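Local coordinates for 2S Albumin protein (Dolichos, PDB 6IX1), which is a seed albumin with a four-bladed hemopexin-type propeller that probably binds small ligands such as haem or polyamines, at residues 15-26 against 38-49. Residues are numbered along the deposited sequence; the frame is centred on the assembly and turned at random. Where two conformers were deposited one is given.
Sequences EVYFFECNKYVR and ILTNLRLISSGF
Phe-49 brings CE2 over one face of the Tyr-24 ring, 3.6 Å from Tyr-24 CZ and offset toward the rim. The two ring planes are inclined at 48°. The Phe-49 edge also takes Tyr-17 CE2, in plane and 3.8 Å from Phe-49 CZ. Ile-45 completes this apolar centre: Ile-45 CG1 meets the edge of the Phe-19 ring in its plane, 3.8 Å from Phe-19 CD1. Ile-45 CD1 touches the same Phe-19 CD1 at 3.7 Å. In the main chain, Tyr-24 and Arg-43 form an antiparallel hydrogen-bonded pair: Tyr-24 N donates to Arg-43 O at 2.8 Å, and Arg-43 N returns a bond to Tyr-24 O. A beta bulge then shifts the register by one before Arg-26 meets Thr-40. Strand 23-28 is the third and strand 37-44 the fourth, outer strand of a four-stranded antiparallel blade of the hemopexin-type propeller, and the short helix 45-48 follows directly. Ile-45 N donates to Asn-22 O at 3.0 Å, tying that helix to the type II' turn of the preceding hairpin. Farther out, Tyr-24 OH receives a weak bond from Arg-43 NH1, and a water links the same hydroxyl to Thr-40 OG1. At the polar edge the Arg-26 chain bends at chi3 (53°), laying one guanidinium face against Leu-39 CB. Arg-26 NH2 donates to Thr-40 OG1 at 2.9 Å. Arg-26 NH1 forms a salt bridge with Glu-15 OE1 at 2.9 Å, the nitrogen lying 38° out of the carboxylate plane. A leucine in place of Arg-26 would probably leave the Glu-15 carboxylate without this charged mate and Thr-40 OG1 without its guanidinium donor. Leu-39 N and Thr-40 N both donate to Arg-26 O.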
# COMPACT_ATOMS: atom_id res chain seq x y z
N GLU A 15 11.82 0.58 -6.97
CA GLU A 15 11.89 0.98 -5.56
C GLU A 15 10.48 0.91 -4.92
O GLU A 15 9.49 1.36 -5.53
CB GLU A 15 12.50 2.37 -5.39
CG GLU A 15 13.90 2.41 -5.89
CD GLU A 15 14.66 3.71 -5.65
OE1 GLU A 15 14.36 4.41 -4.68
OE2 GLU A 15 15.65 3.92 -6.41
N VAL A 16 10.47 0.45 -3.68
CA VAL A 16 9.24 0.33 -2.88
C VAL A 16 9.55 0.90 -1.48
O VAL A 16 10.67 0.78 -0.96
CB VAL A 16 8.70 -1.12 -2.80
CG1 VAL A 16 9.72 -2.10 -2.17
CG2 VAL A 16 7.40 -1.18 -2.01
N TYR A 17 8.55 1.59 -0.94
CA TYR A 17 8.58 2.03 0.45
C TYR A 17 7.71 1.10 1.30
O TYR A 17 6.56 0.85 0.93
CB TYR A 17 8.05 3.46 0.56
CG TYR A 17 8.91 4.53 -0.06
CD1 TYR A 17 8.76 4.82 -1.38
CD2 TYR A 17 9.91 5.21 0.64
CE1 TYR A 17 9.53 5.76 -2.03
CE2 TYR A 17 10.67 6.19 0.00
CZ TYR A 17 10.51 6.44 -1.36
OH TYR A 17 11.25 7.35 -2.06
N PHE A 18 8.26 0.59 2.37
CA PHE A 18 7.56 -0.24 3.35
C PHE A 18 7.52 0.47 4.68
O PHE A 18 8.58 0.87 5.17
CB PHE A 18 8.22 -1.60 3.57
CG PHE A 18 8.23 -2.55 2.41
CD1 PHE A 18 7.10 -2.85 1.74
CD2 PHE A 18 9.37 -3.22 2.03
CE1 PHE A 18 7.09 -3.76 0.72
CE2 PHE A 18 9.35 -4.18 1.05
CZ PHE A 18 8.20 -4.44 0.37
N PHE A 19 6.31 0.57 5.24
CA PHE A 19 6.12 1.18 6.58
C PHE A 19 5.81 0.12 7.61
O PHE A 19 5.01 -0.81 7.36
CB PHE A 19 4.97 2.22 6.51
CG PHE A 19 5.32 3.30 5.53
CD1 PHE A 19 6.08 4.38 5.91
CD2 PHE A 19 4.96 3.18 4.23
CE1 PHE A 19 6.49 5.32 4.98
CE2 PHE A 19 5.38 4.13 3.30
CZ PHE A 19 6.14 5.18 3.69
N GLU A 20 6.49 0.22 8.76
CA GLU A 20 6.41 -0.72 9.88
C GLU A 20 6.34 0.15 11.13
O GLU A 20 7.35 0.74 11.54
CB GLU A 20 7.59 -1.67 9.87
CG GLU A 20 7.82 -2.24 8.50
CD GLU A 20 9.29 -2.21 8.05
OE1 GLU A 20 9.63 -3.17 8.06
OE2 GLU A 20 10.00 -1.13 7.80
N CYS A 21 5.14 0.27 11.68
CA CYS A 21 4.88 1.13 12.82
C CYS A 21 5.29 2.54 12.41
O CYS A 21 4.83 3.07 11.41
CB CYS A 21 5.51 0.62 14.11
SG CYS A 21 4.89 -1.03 14.44
N ASN A 22 6.10 3.15 13.24
CA ASN A 22 6.60 4.54 13.04
C ASN A 22 7.87 4.61 12.20
O ASN A 22 8.44 5.75 12.13
CB ASN A 22 6.81 5.25 14.38
CG ASN A 22 7.86 4.57 15.25
OD1 ASN A 22 8.20 3.42 15.02
ND2 ASN A 22 8.29 5.23 16.31
N LYS A 23 8.23 3.55 11.53
CA LYS A 23 9.49 3.51 10.78
C LYS A 23 9.28 3.02 9.37
O LYS A 23 8.16 2.60 9.00
CB LYS A 23 10.48 2.59 11.49
CG LYS A 23 10.84 3.10 12.89
CD LYS A 23 11.76 2.24 13.71
CE LYS A 23 11.81 2.66 15.17
NZ LYS A 23 10.57 2.24 15.88
N TYR A 24 10.28 3.14 8.53
CA TYR A 24 10.15 2.64 7.14
C TYR A 24 11.51 2.24 6.60
O TYR A 24 12.56 2.58 7.20
CB TYR A 24 9.52 3.72 6.25
CG TYR A 24 10.46 4.81 5.83
CD1 TYR A 24 10.87 5.79 6.67
CD2 TYR A 24 11.01 4.80 4.55
CE1 TYR A 24 11.86 6.71 6.30
CE2 TYR A 24 11.94 5.75 4.14
CZ TYR A 24 12.33 6.75 5.02
OH TYR A 24 13.26 7.66 4.65
N VAL A 25 11.50 1.51 5.49
CA VAL A 25 12.65 1.22 4.62
C VAL A 25 12.26 1.54 3.20
O VAL A 25 11.07 1.57 2.83
CB VAL A 25 13.22 -0.20 4.72
CG1 VAL A 25 13.88 -0.42 6.07
CG2 VAL A 25 12.20 -1.22 4.38
N ARG A 26 13.25 1.80 2.38
CA ARG A 26 13.11 1.89 0.94
C ARG A 26 13.95 0.75 0.37
O ARG A 26 15.13 0.60 0.76
CB ARG A 26 13.60 3.24 0.41
CG ARG A 26 13.48 3.33 -1.09
CD ARG A 26 13.70 4.78 -1.50
NE ARG A 26 14.94 5.32 -0.95
CZ ARG A 26 16.12 5.39 -1.48
NH1 ARG A 26 16.30 5.24 -2.73
NH2 ARG A 26 17.06 5.78 -0.68
N ILE A 38 18.23 -3.21 0.49
CA ILE A 38 17.82 -1.96 1.15
C ILE A 38 18.63 -0.80 0.54
O ILE A 38 19.84 -0.89 0.30
CB ILE A 38 18.08 -2.11 2.66
CG1 ILE A 38 17.18 -3.19 3.26
CG2 ILE A 38 17.93 -0.75 3.32
CD1 ILE A 38 17.36 -3.40 4.71
N LEU A 39 17.92 0.30 0.33
CA LEU A 39 18.45 1.60 -0.07
C LEU A 39 18.39 2.60 1.08
O LEU A 39 19.26 3.45 1.19
CB LEU A 39 17.76 2.18 -1.29
CG LEU A 39 17.83 1.34 -2.55
CD1 LEU A 39 16.97 1.93 -3.63
CD2 LEU A 39 19.27 1.28 -3.01
N THR A 40 17.28 2.59 1.83
CA THR A 40 17.22 3.40 3.10
C THR A 40 17.08 2.45 4.27
O THR A 40 16.05 1.75 4.33
CB THR A 40 16.05 4.41 3.11
OG1 THR A 40 16.27 5.33 2.06
CG2 THR A 40 15.92 5.19 4.39
N ASN A 41 18.11 2.37 5.09
CA ASN A 41 18.08 1.58 6.32
C ASN A 41 16.91 2.07 7.21
O ASN A 41 16.54 3.23 7.21
CB ASN A 41 19.41 1.62 7.08
CG ASN A 41 20.44 0.63 6.59
OD1 ASN A 41 20.10 -0.48 6.16
ND2 ASN A 41 21.70 1.02 6.72
N LEU A 42 16.40 1.15 8.03
CA LEU A 42 15.25 1.39 8.89
C LEU A 42 15.37 2.77 9.53
O LEU A 42 16.35 3.06 10.19
CB LEU A 42 15.12 0.33 9.95
CG LEU A 42 13.85 0.37 10.79
CD1 LEU A 42 12.62 0.05 9.98
CD2 LEU A 42 13.99 -0.61 11.95
N ARG A 43 14.36 3.62 9.35
CA ARG A 43 14.40 5.06 9.68
C ARG A 43 13.05 5.46 10.19
O ARG A 43 12.05 5.02 9.62
CB ARG A 43 14.84 5.92 8.44
CG ARG A 43 15.02 7.39 8.61
CD ARG A 43 15.61 7.87 7.28
NE ARG A 43 16.04 9.25 7.28
CZ ARG A 43 16.31 9.96 6.20
NH1 ARG A 43 16.13 9.44 4.99
NH2 ARG A 43 16.67 11.22 6.34
N LEU A 44 13.01 6.39 11.09
CA LEU A 44 11.70 6.94 11.50
C LEU A 44 11.12 7.62 10.28
O LEU A 44 11.75 8.37 9.50
CB LEU A 44 11.87 7.99 12.61
CG LEU A 44 12.25 7.47 13.97
CD1 LEU A 44 12.60 8.66 14.84
CD2 LEU A 44 11.08 6.75 14.55
N ILE A 45 9.80 7.48 10.14
CA ILE A 45 9.03 8.28 9.16
C ILE A 45 9.27 9.77 9.32
O ILE A 45 9.46 10.48 8.32
CB ILE A 45 7.55 7.88 9.23
CG1 ILE A 45 7.30 6.40 8.87
CG2 ILE A 45 6.65 8.83 8.46
CD1 ILE A 45 5.99 5.87 9.32
N SER A 46 9.27 10.25 10.55
CA SER A 46 9.49 11.68 10.78
C SER A 46 10.85 12.14 10.26
O SER A 46 11.00 13.31 10.00
CB SER A 46 9.35 12.00 12.22
OG SER A 46 10.27 11.25 12.98
N SER A 47 11.83 11.26 10.21
CA SER A 47 13.17 11.62 9.70
C SER A 47 13.17 11.66 8.17
O SER A 47 13.63 12.66 7.54
CB SER A 47 14.17 10.62 10.22
OG SER A 47 15.45 10.81 9.63
N GLY A 48 12.68 10.59 7.56
CA GLY A 48 12.67 10.46 6.08
C GLY A 48 11.82 11.51 5.45
O GLY A 48 12.14 11.88 4.29
N PHE A 49 10.73 11.86 6.12
CA PHE A 49 9.68 12.77 5.60
C PHE A 49 9.41 13.84 6.62
O PHE A 49 8.39 13.81 7.32
CB PHE A 49 8.45 11.91 5.28
CG PHE A 49 8.80 10.80 4.31
CD1 PHE A 49 9.08 11.06 2.97
CD2 PHE A 49 8.93 9.53 4.78
CE1 PHE A 49 9.50 10.05 2.12
CE2 PHE A 49 9.36 8.52 3.96
CZ PHE A 49 9.61 8.78 2.63
O HOH W 1 8.26 8.55 12.83
O HOH W 2 14.11 7.51 1.55